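Local coordinates for initiator protein NS1 (Human bocavirus, PDB 4KW3), which probably nicks one strand of the viral replication origin through this N-terminal nuclease domain, initiating rolling-circle replication that the full-length protein also supports as an ATP-driven helicase, at residues L205-N210 and D265-G271; W27-W32 and I219-S223; F16-K21 and G183-L188. One frame throughout, in Å; residues are numbered along the deposited sequence.

Contact 1 (L205-N210 and D265-G271)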
loop_
_atom_site.group_PDB
_atom_site.type_symbol
_atom_site.label_atom_id
_atom_site.label_comp_id
_atom_site.label_asym_id
_atom_site.label_seq_id
_atom_site.Cartn_x
_atom_site.Cartn_y
_atom_site.Cartn_z
ATOM N N LEU A 205 10.939 12.382 -0.993
ATOM C CA LEU A 205 11.988 11.358 -1.056
ATOM C C LEU A 205 12.562 11.009 0.317
ATOM O O LEU A 205 12.805 9.838 0.602
ATOM C CB LEU A 205 13.128 11.751 -2.001
ATOM C CG LEU A 205 12.676 11.833 -3.459
ATOM C CD1 LEU A 205 13.870 11.911 -4.394
ATOM C CD2 LEU A 205 11.742 10.679 -3.814
ATOM N N ARG A 206 12.796 12.005 1.166
ATOM C CA ARG A 206 13.357 11.692 2.474
ATOM C C ARG A 206 12.357 10.980 3.362
ATOM O O ARG A 206 12.734 10.151 4.194
ATOM C CB ARG A 206 13.970 12.919 3.151
ATOM C CG ARG A 206 15.428 13.114 2.775
ATOM C CD ARG A 206 16.151 14.237 3.527
ATOM N NE ARG A 206 17.515 14.328 3.019
ATOM C CZ ARG A 206 17.849 14.974 1.909
ATOM N NH1 ARG A 206 16.924 15.631 1.218
ATOM N NH2 ARG A 206 19.112 14.979 1.502
ATOM N N PHE A 207 11.078 11.295 3.180
ATOM C CA PHE A 207 10.050 10.604 3.939
ATOM C C PHE A 207 9.982 9.143 3.483
ATOM O O PHE A 207 9.885 8.223 4.310
ATOM C CB PHE A 207 8.701 11.299 3.822
ATOM C CG PHE A 207 7.608 10.557 4.494
ATOM C CD1 PHE A 207 7.524 10.543 5.881
ATOM C CD2 PHE A 207 6.699 9.809 3.746
ATOM C CE1 PHE A 207 6.544 9.825 6.527
ATOM C CE2 PHE A 207 5.702 9.091 4.374
ATOM C CZ PHE A 207 5.619 9.093 5.768
ATOM N N PHE A 208 10.053 8.943 2.168
ATOM C CA PHE A 208 10.156 7.604 1.571
ATOM C C PHE A 208 11.368 6.845 2.114
ATOM O O PHE A 208 11.242 5.725 2.617
ATOM C CB PHE A 208 10.272 7.728 0.042
ATOM C CG PHE A 208 10.389 6.407 -0.688
ATOM C CD1 PHE A 208 9.515 5.357 -0.418
ATOM C CD2 PHE A 208 11.361 6.229 -1.667
ATOM C CE1 PHE A 208 9.613 4.151 -1.100
ATOM C CE2 PHE A 208 11.480 5.008 -2.358
ATOM C CZ PHE A 208 10.599 3.968 -2.072
ATOM N N LYS A 209 12.539 7.475 2.014
ATOM C CA LYS A 209 13.798 6.841 2.371
ATOM C C LYS A 209 13.856 6.512 3.852
ATOM O O LYS A 209 14.275 5.406 4.230
ATOM C CB LYS A 209 14.985 7.735 2.017
ATOM C CG LYS A 209 16.329 7.088 2.329
ATOM C CD LYS A 209 17.490 8.084 2.420
ATOM C CE LYS A 209 17.394 8.907 3.666
ATOM N NZ LYS A 209 18.642 9.679 3.940
ATOM N N ASN A 210 13.402 7.451 4.689
ATOM C CA ASN A 210 13.577 7.279 6.122
ATOM C C ASN A 210 12.450 6.585 6.854
ATOM O O ASN A 210 12.709 5.915 7.856
ATOM C CB ASN A 210 13.897 8.616 6.801
ATOM C CG ASN A 210 15.257 9.097 6.442
ATOM O OD1 ASN A 210 16.174 8.289 6.324
ATOM N ND2 ASN A 210 15.404 10.396 6.214
ATOM N N ASP A 265 20.418 6.684 0.410
ATOM C CA ASP A 265 21.015 7.229 1.619
ATOM C C ASP A 265 22.449 7.724 1.402
ATOM O O ASP A 265 22.904 8.643 2.073
ATOM C CB ASP A 265 20.958 6.198 2.746
ATOM C CG ASP A 265 21.018 6.829 4.115
ATOM O OD1 ASP A 265 20.532 7.976 4.267
ATOM O OD2 ASP A 265 21.540 6.170 5.044
ATOM N N ASN A 266 23.147 7.138 0.442
ATOM C CA ASN A 266 24.543 7.498 0.204
ATOM C C ASN A 266 24.834 8.475 -0.943
ATOM O O ASN A 266 25.658 9.362 -0.786
ATOM C CB ASN A 266 25.411 6.239 0.078
ATOM C CG ASN A 266 25.285 5.319 1.290
ATOM O OD1 ASN A 266 24.881 4.161 1.166
ATOM N ND2 ASN A 266 25.635 5.830 2.466
ATOM N N GLU A 267 24.160 8.312 -2.080
ATOM C CA GLU A 267 24.462 9.085 -3.282
ATOM C C GLU A 267 23.436 10.163 -3.564
ATOM O O GLU A 267 23.769 11.253 -4.027
ATOM C CB GLU A 267 24.499 8.164 -4.488
ATOM C CG GLU A 267 25.235 6.884 -4.206
ATOM C CD GLU A 267 25.301 5.991 -5.414
ATOM O OE1 GLU A 267 24.796 6.416 -6.488
ATOM O OE2 GLU A 267 25.838 4.864 -5.274
ATOM N N VAL A 268 22.177 9.850 -3.320
ATOM C CA VAL A 268 21.120 10.735 -3.771
ATOM C C VAL A 268 20.680 11.763 -2.728
ATOM O O VAL A 268 20.779 12.956 -2.952
ATOM C CB VAL A 268 19.921 9.940 -4.223
ATOM C CG1 VAL A 268 18.887 10.889 -4.842
ATOM C CG2 VAL A 268 20.376 8.872 -5.208
ATOM N N ILE A 269 20.188 11.285 -1.593
ATOM C CA ILE A 269 19.649 12.165 -0.575
ATOM C C ILE A 269 20.048 11.757 0.839
ATOM O O ILE A 269 19.230 11.231 1.586
ATOM C CB ILE A 269 18.115 12.218 -0.640
ATOM C CG1 ILE A 269 17.549 10.820 -0.870
ATOM C CG2 ILE A 269 17.664 13.133 -1.754
ATOM C CD1 ILE A 269 16.171 10.616 -0.290
ATOM N N PRO A 270 21.307 12.005 1.216
ATOM C CA PRO A 270 21.806 11.719 2.569
ATOM C C PRO A 270 21.017 12.457 3.627
ATOM O O PRO A 270 20.442 13.515 3.356
ATOM C CB PRO A 270 23.231 12.264 2.530
ATOM C CG PRO A 270 23.611 12.172 1.063
ATOM C CD PRO A 270 22.361 12.542 0.338
ATOM N N GLY A 271 20.982 11.897 4.826
ATOM C CA GLY A 271 20.206 12.477 5.903
ATOM C C GLY A 271 18.743 12.091 5.779
ATOM O O GLY A 271 17.909 12.675 6.457
#
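Arg-206 takes hold of Pro-270 side-on, its NE and NH2 both donating to the same carbonyl O, NE at 3.1 Å and NH2 at 2.7 Å. That oxygen lies in the guanidinium plane, although NE stands well above the plane of the carbonyl. Arginine suits the place because its long chain, extended from CG to NE, reaches from the side of its helix to the C-terminal tail. Ile-269 CB packs over one face of the guanidinium, offset toward the rim and 3.6 Å from Arg-206 NH2; the isoleucine chain slides past that of Arg-206 in the opposite direction and ends with CD1 3.7 Å from Leu-205 CB. A branched isoleucine can thus meet both a flat cation and a leucine.

Lys-209 NZ serves two acceptors, a carboxylate and a carbonyl: it forms a salt bridge with Asp-265 OD1 at 2.6 Å and also donates to Ile-269 O at 2.9 Å, in the carbonyl plane. A bend at chi3 (72°) turns the ammonium between them. Asn-210 ND2 adds a weak bond to Gly-271 O, whose residue has a positive phi (81°), easy for glycine.

Farther out, Asp-203 forms a salt bridge with Arg-206 NH1, and His-261 and Leu-264 also touch Lys-209. Helix 204-212 thus meets the end of helix 257-268 and the tail that leaves it, with Phe-208 touching both that helix and strand 241-247.

Contact 2 (W27-W32 and I219-S223); sequences WKEKEW and ISSYS
A type I beta turn from Ser-220 to Ser-223, which also holds an ST turn, receives the carboxylate of Glu-31 and sends the hydroxyl of Tyr-222 to the backbone of Lys-28. Ser-220 OG donates to Glu-31 OE1 at 2.6 Å from the syn side, slightly out of the carboxylate plane, while Ser-221 N reaches Glu-31 OE2 at 2.8 Å on its syn lone pair. Ser-221 OG approaches the same OE2, nearly in line with its C-O bond. Three bonds from the turn thus grip the group and fix its rotation, and His-35 NE2 adds a fourth at OE1. Glutamate has the reach for this: CG is anti to the backbone N (chi1 -174°) and the chain stays extended toward the turn. Ser-220 OG also accepts from Tyr-222 N at 3.0 Å, the bond that defines the ST turn; a serine hydroxyl on its short side chain can both accept there and donate to the carboxylate.

Lys-28 NZ, its chain bent at chi3 and chi4, donates to Ser-221 OG at 3.1 Å and also bonds Gly-110 O. Ser-221 OG therefore links ammonium to carboxylate, and the nearby positive charge may favour the ionised glutamate.

Tyr-222, the third residue of the turn, reaches the backbone ahead of the helix. Its OH donates to Lys-28 O at 2.5 Å, a very short distance whose exact value should not be pressed, and accepts a weak bond from Glu-31 N, while its ring passes Glu-31 CB and Trp-32. Trp-27 NE1 is tied to Lys-112 O. An ST turn combined with a type I beta turn, in the loop after strand 216-217, thus offers one backbone N-H and two hydroxyls to a glutamate at the head of helix 31-38, joining pieces 187 residues apart in the nuclease domain.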
loop_
_atom_site.group_PDB
_atom_site.type_symbol
_atom_site.label_atom_id
_atom_site.label_comp_id
_atom_site.label_asym_id
_atom_site.label_seq_id
_atom_site.Cartn_x
_atom_site.Cartn_y
_atom_site.Cartn_z
ATOM N N TRP A 27 -10.159 -8.019 9.586
ATOM C CA TRP A 27 -9.243 -8.481 8.529
ATOM C C TRP A 27 -8.094 -9.414 8.996
ATOM O O TRP A 27 -7.748 -10.341 8.274
ATOM C CB TRP A 27 -8.667 -7.285 7.742
ATOM C CG TRP A 27 -7.608 -6.561 8.490
ATOM C CD1 TRP A 27 -7.781 -5.549 9.396
ATOM C CD2 TRP A 27 -6.199 -6.814 8.430
ATOM N NE1 TRP A 27 -6.551 -5.155 9.902
ATOM C CE2 TRP A 27 -5.570 -5.912 9.320
ATOM C CE3 TRP A 27 -5.410 -7.715 7.711
ATOM C CZ2 TRP A 27 -4.190 -5.884 9.506
ATOM C CZ3 TRP A 27 -4.038 -7.684 7.897
ATOM C CH2 TRP A 27 -3.443 -6.773 8.789
ATOM N N LYS A 28 -7.488 -9.186 10.167
ATOM C CA LYS A 28 -6.464 -10.139 10.637
ATOM C C LYS A 28 -7.097 -11.502 10.956
ATOM O O LYS A 28 -6.613 -12.548 10.527
ATOM C CB LYS A 28 -5.692 -9.635 11.858
ATOM C CG LYS A 28 -5.071 -8.273 11.698
ATOM C CD LYS A 28 -4.192 -7.900 12.887
ATOM C CE LYS A 28 -2.888 -8.682 12.896
ATOM N NZ LYS A 28 -2.030 -8.433 11.678
ATOM N N GLU A 29 -8.187 -11.472 11.708
ATOM C CA GLU A 29 -8.849 -12.684 12.152
ATOM C C GLU A 29 -9.360 -13.510 10.987
ATOM O O GLU A 29 -9.430 -14.721 11.076
ATOM C CB GLU A 29 -10.014 -12.305 13.054
ATOM C CG GLU A 29 -9.579 -11.537 14.292
ATOM C CD GLU A 29 -10.759 -11.000 15.080
ATOM O OE1 GLU A 29 -11.877 -10.937 14.518
ATOM O OE2 GLU A 29 -10.569 -10.650 16.265
ATOM N N LYS A 30 -9.720 -12.852 9.892
ATOM C CA LYS A 30 -10.369 -13.519 8.767
ATOM C C LYS A 30 -9.680 -13.203 7.437
ATOM O O LYS A 30 -10.342 -12.950 6.424
ATOM C CB LYS A 30 -11.843 -13.108 8.714
ATOM C CG LYS A 30 -12.622 -13.504 9.957
ATOM C CD LYS A 30 -14.088 -13.133 9.849
ATOM C CE LYS A 30 -14.930 -13.935 10.830
ATOM N NZ LYS A 30 -14.787 -15.397 10.570
ATOM N N GLU A 31 -8.350 -13.247 7.434
ATOM C CA GLU A 31 -7.561 -12.769 6.293
ATOM C C GLU A 31 -7.749 -13.574 4.995
ATOM O O GLU A 31 -7.632 -13.025 3.884
ATOM C CB GLU A 31 -6.082 -12.663 6.681
ATOM C CG GLU A 31 -5.187 -12.039 5.621
ATOM C CD GLU A 31 -3.706 -12.252 5.910
ATOM O OE1 GLU A 31 -3.113 -13.157 5.272
ATOM O OE2 GLU A 31 -3.148 -11.553 6.793
ATOM N N TRP A 32 -8.036 -14.868 5.130
ATOM C CA TRP A 32 -8.250 -15.735 3.958
ATOM C C TRP A 32 -9.383 -15.220 3.052
ATOM O O TRP A 32 -9.341 -15.412 1.840
ATOM C CB TRP A 32 -8.508 -17.185 4.376
ATOM C CG TRP A 32 -9.742 -17.324 5.182
ATOM C CD1 TRP A 32 -11.021 -17.491 4.715
ATOM C CD2 TRP A 32 -9.832 -17.282 6.610
ATOM N NE1 TRP A 32 -11.899 -17.553 5.770
ATOM C CE2 TRP A 32 -11.198 -17.429 6.944
ATOM C CE3 TRP A 32 -8.892 -17.136 7.638
ATOM C CZ2 TRP A 32 -11.649 -17.434 8.269
ATOM C CZ3 TRP A 32 -9.340 -17.142 8.948
ATOM C CH2 TRP A 32 -10.710 -17.292 9.252
ATOM N N ILE A 219 4.004 -10.563 4.237
ATOM C CA ILE A 219 2.832 -10.599 3.339
ATOM C C ILE A 219 1.567 -11.251 3.916
ATOM O O ILE A 219 0.560 -11.359 3.233
ATOM C CB ILE A 219 3.146 -11.236 1.972
ATOM C CG1 ILE A 219 3.554 -12.701 2.140
ATOM C CG2 ILE A 219 4.230 -10.444 1.229
ATOM C CD1 ILE A 219 3.899 -13.346 0.835
ATOM N N SER A 220 1.627 -11.685 5.169
ATOM C CA SER A 220 0.466 -12.253 5.831
ATOM C C SER A 220 0.517 -12.127 7.348
ATOM O O SER A 220 1.571 -12.246 7.954
ATOM C CB SER A 220 0.278 -13.718 5.466
ATOM O OG SER A 220 -0.886 -14.202 6.117
ATOM N N SER A 221 -0.648 -11.913 7.949
ATOM C CA SER A 221 -0.791 -11.956 9.390
ATOM C C SER A 221 -0.373 -13.322 9.931
ATOM O O SER A 221 0.009 -13.435 11.093
ATOM C CB SER A 221 -2.246 -11.708 9.773
ATOM O OG SER A 221 -2.671 -10.427 9.348
ATOM N N TYR A 222 -0.428 -14.352 9.085
ATOM C CA TYR A 222 -0.117 -15.716 9.509
ATOM C C TYR A 222 1.271 -16.117 9.058
ATOM O O TYR A 222 1.600 -17.297 8.982
ATOM C CB TYR A 222 -1.159 -16.711 8.986
ATOM C CG TYR A 222 -2.578 -16.241 9.190
ATOM C CD1 TYR A 222 -2.994 -15.722 10.410
ATOM C CD2 TYR A 222 -3.495 -16.288 8.157
ATOM C CE1 TYR A 222 -4.292 -15.276 10.597
ATOM C CE2 TYR A 222 -4.792 -15.849 8.331
ATOM C CZ TYR A 222 -5.184 -15.342 9.551
ATOM O OH TYR A 222 -6.480 -14.907 9.713
ATOM N N SER A 223 2.092 -15.124 8.766
ATOM C CA SER A 223 3.473 -15.379 8.410
ATOM C C SER A 223 4.368 -14.445 9.220
ATOM O O SER A 223 3.881 -13.654 10.031
ATOM C CB SER A 223 3.672 -15.180 6.907
ATOM O OG SER A 223 4.948 -15.624 6.491
#

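Contact 3 (F16-K21 and G183-L188)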
loop_
_atom_site.group_PDB
_atom_site.type_symbol
_atom_site.label_atom_id
_atom_site.label_comp_id
_atom_site.label_asym_id
_atom_site.label_seq_id
_atom_site.Cartn_x
_atom_site.Cartn_y
_atom_site.Cartn_z
ATOM N N PHE A 16 1.948 15.443 -1.222
ATOM C CA PHE A 16 1.135 15.191 -0.042
ATOM C C PHE A 16 1.137 13.707 0.276
ATOM O O PHE A 16 1.327 12.866 -0.612
ATOM C CB PHE A 16 -0.288 15.727 -0.260
ATOM C CG PHE A 16 -0.320 17.194 -0.539
ATOM C CD1 PHE A 16 -0.182 17.670 -1.842
ATOM C CD2 PHE A 16 -0.430 18.117 0.514
ATOM C CE1 PHE A 16 -0.173 19.043 -2.100
ATOM C CE2 PHE A 16 -0.428 19.488 0.264
ATOM C CZ PHE A 16 -0.302 19.949 -1.045
ATOM N N THR A 17 0.942 13.390 1.545
ATOM C CA THR A 17 0.957 12.000 1.986
ATOM C C THR A 17 -0.370 11.629 2.644
ATOM O O THR A 17 -0.871 12.344 3.531
ATOM C CB THR A 17 2.154 11.741 2.926
ATOM O OG1 THR A 17 3.370 12.058 2.231
ATOM C CG2 THR A 17 2.195 10.258 3.405
ATOM N N TYR A 18 -0.961 10.532 2.177
ATOM C CA TYR A 18 -2.222 10.044 2.744
ATOM C C TYR A 18 -2.066 8.653 3.362
ATOM O O TYR A 18 -1.185 7.868 2.974
ATOM C CB TYR A 18 -3.308 9.966 1.671
ATOM C CG TYR A 18 -3.673 11.283 1.015
ATOM C CD1 TYR A 18 -2.960 11.763 -0.078
ATOM C CD2 TYR A 18 -4.755 12.028 1.467
ATOM C CE1 TYR A 18 -3.313 12.951 -0.700
ATOM C CE2 TYR A 18 -5.099 13.213 0.872
ATOM C CZ TYR A 18 -4.377 13.678 -0.215
ATOM O OH TYR A 18 -4.732 14.885 -0.802
ATOM N N VAL A 19 -2.947 8.341 4.306
ATOM C CA VAL A 19 -3.054 6.983 4.801
ATOM C C VAL A 19 -4.464 6.460 4.567
ATOM O O VAL A 19 -5.449 7.032 5.051
ATOM C CB VAL A 19 -2.703 6.850 6.298
ATOM C CG1 VAL A 19 -2.902 5.384 6.736
ATOM C CG2 VAL A 19 -1.277 7.257 6.530
ATOM N N PHE A 20 -4.539 5.366 3.815
ATOM C CA PHE A 20 -5.782 4.659 3.571
ATOM C C PHE A 20 -5.852 3.457 4.503
ATOM O O PHE A 20 -4.902 2.698 4.583
ATOM C CB PHE A 20 -5.842 4.183 2.112
ATOM C CG PHE A 20 -6.882 3.122 1.872
ATOM C CD1 PHE A 20 -8.206 3.471 1.648
ATOM C CD2 PHE A 20 -6.538 1.774 1.886
ATOM C CE1 PHE A 20 -9.167 2.499 1.443
ATOM C CE2 PHE A 20 -7.499 0.796 1.677
ATOM C CZ PHE A 20 -8.815 1.160 1.449
ATOM N N LYS A 21 -6.958 3.306 5.229
ATOM C CA LYS A 21 -7.209 2.137 6.080
ATOM C C LYS A 21 -8.254 1.243 5.416
ATOM O O LYS A 21 -9.350 1.706 5.112
ATOM C CB LYS A 21 -7.765 2.568 7.434
ATOM C CG LYS A 21 -6.799 2.533 8.588
ATOM C CD LYS A 21 -7.557 2.560 9.928
ATOM C CE LYS A 21 -8.141 3.948 10.256
ATOM N NZ LYS A 21 -7.321 4.740 11.230
ATOM N N GLY A 183 -12.707 8.159 8.953
ATOM C CA GLY A 183 -11.335 8.175 9.435
ATOM C C GLY A 183 -10.381 7.252 8.688
ATOM O O GLY A 183 -9.208 7.152 9.037
ATOM N N ASN A 184 -10.887 6.584 7.656
ATOM C CA ASN A 184 -10.123 5.605 6.887
ATOM C C ASN A 184 -9.365 6.200 5.716
ATOM O O ASN A 184 -8.747 5.482 4.932
ATOM C CB ASN A 184 -11.048 4.506 6.391
ATOM C CG ASN A 184 -11.782 3.849 7.514
ATOM O OD1 ASN A 184 -11.172 3.224 8.373
ATOM N ND2 ASN A 184 -13.092 4.005 7.538
ATOM N N MET A 185 -9.459 7.512 5.566
ATOM C CA MET A 185 -8.648 8.208 4.579
ATOM C C MET A 185 -8.207 9.515 5.229
ATOM O O MET A 185 -9.027 10.400 5.486
ATOM C CB MET A 185 -9.436 8.469 3.283
ATOM C CG MET A 185 -8.553 8.907 2.130
ATOM S SD MET A 185 -7.303 7.635 1.840
ATOM C CE MET A 185 -6.403 8.321 0.492
ATOM N N GLN A 186 -6.919 9.629 5.529
ATOM C CA GLN A 186 -6.441 10.822 6.218
ATOM C C GLN A 186 -5.204 11.362 5.549
ATOM O O GLN A 186 -4.437 10.599 4.958
ATOM C CB GLN A 186 -6.186 10.538 7.699
ATOM C CG GLN A 186 -7.466 10.146 8.440
ATOM C CD GLN A 186 -7.296 10.128 9.934
ATOM O OE1 GLN A 186 -6.873 11.116 10.520
ATOM N NE2 GLN A 186 -7.619 9.006 10.563
ATOM N N ILE A 187 -5.041 12.683 5.595
ATOM C CA ILE A 187 -3.815 13.300 5.108
ATOM C C ILE A 187 -2.844 13.466 6.296
ATOM O O ILE A 187 -3.263 13.790 7.400
ATOM C CB ILE A 187 -4.117 14.652 4.417
ATOM C CG1 ILE A 187 -2.885 15.207 3.702
ATOM C CG2 ILE A 187 -4.690 15.689 5.386
ATOM C CD1 ILE A 187 -3.244 16.217 2.604
ATOM N N LEU A 188 -1.552 13.224 6.084
ATOM C CA LEU A 188 -0.574 13.489 7.138
ATOM C C LEU A 188 -0.223 14.962 7.252
ATOM O O LEU A 188 0.247 15.581 6.301
ATOM C CB LEU A 188 0.712 12.697 6.943
ATOM C CG LEU A 188 0.544 11.185 6.982
ATOM C CD1 LEU A 188 1.917 10.548 7.084
ATOM C CD2 LEU A 188 -0.380 10.788 8.128
HETATM O O HOH W 1 0.889 15.320 3.669
#
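Met-185 and Ile-187 both swing CG or CG1 anti to the backbone N (chi1 -167° and -171°), which brings them alongside Phe-20 and Tyr-18. A bend at chi2 (58°) then carries the methionine across the strand: its SD lies at the edge of the Phe-20 ring, 3.8 Å from Phe-20 CB, and its CE reaches Tyr-18 CB at 3.7 Å. Ile-187 sets CG1 over one face of the Tyr-18 ring, toward the rim, with CD1 3.9 Å from Tyr-18 CE2. A flexible methionine and a branched isoleucine pack against the flat rings with apolar surface, and Tyr-18 OH finds its partner in Ala-130 O.

The backbones run antiparallel. Val-19 and Gln-186 form a hydrogen-bonded pair, Val-19 N to Gln-186 O at 2.8 Å and Gln-186 N to Val-19 O at 3.0 Å. Beyond it, Lys-21 N donates to Asn-184 O and Leu-188 N to Thr-17 O. Gln-186 NE2 folds back to Gly-183 O at 2.9 Å, and a water bridges Thr-17 N to Leu-188 O.

Tyr-18, Phe-20 and Met-185 face helix 134-149, where Phe-137 meets the Tyr-18 ring edge-to-face. On the other face Val-19 CG2 touches Leu-188 CD2 at 4.0 Å, and Val-19 also packs against His-115 and His-117. Strand 15-21 thus lies between strands 114-122 and 185-191 in the central sheet, backing the predicted divalent-metal site of the RCR-2 motif, as in the HUH endonuclease fold.

In the fold
The three contacts lie at different distances from predicted nuclease residues. Contact 3 is the closest to the metal ligands, the side chain of Val-19 lying about 4 Å from those of His-115 and His-117; in contact 2 the side chain of Trp-27 is about 8 Å from those of Glu-108 and His-115. Contact 1 includes Asn-210, the sequence neighbour of the predicted active-site Tyr-211, their side chains about 5 Å apart. Contacts 1 and 3 touch, Phe-207 CE2 packing on Thr-17 CG2 at 3.8 Å, so helix 204-212 rests on the sheet. Contact 2 approaches contact 3 to about 8 Å between nearest atoms, while contacts 1 and 2 lie on opposite sides of the chain's centre, 32 Å apart between centres.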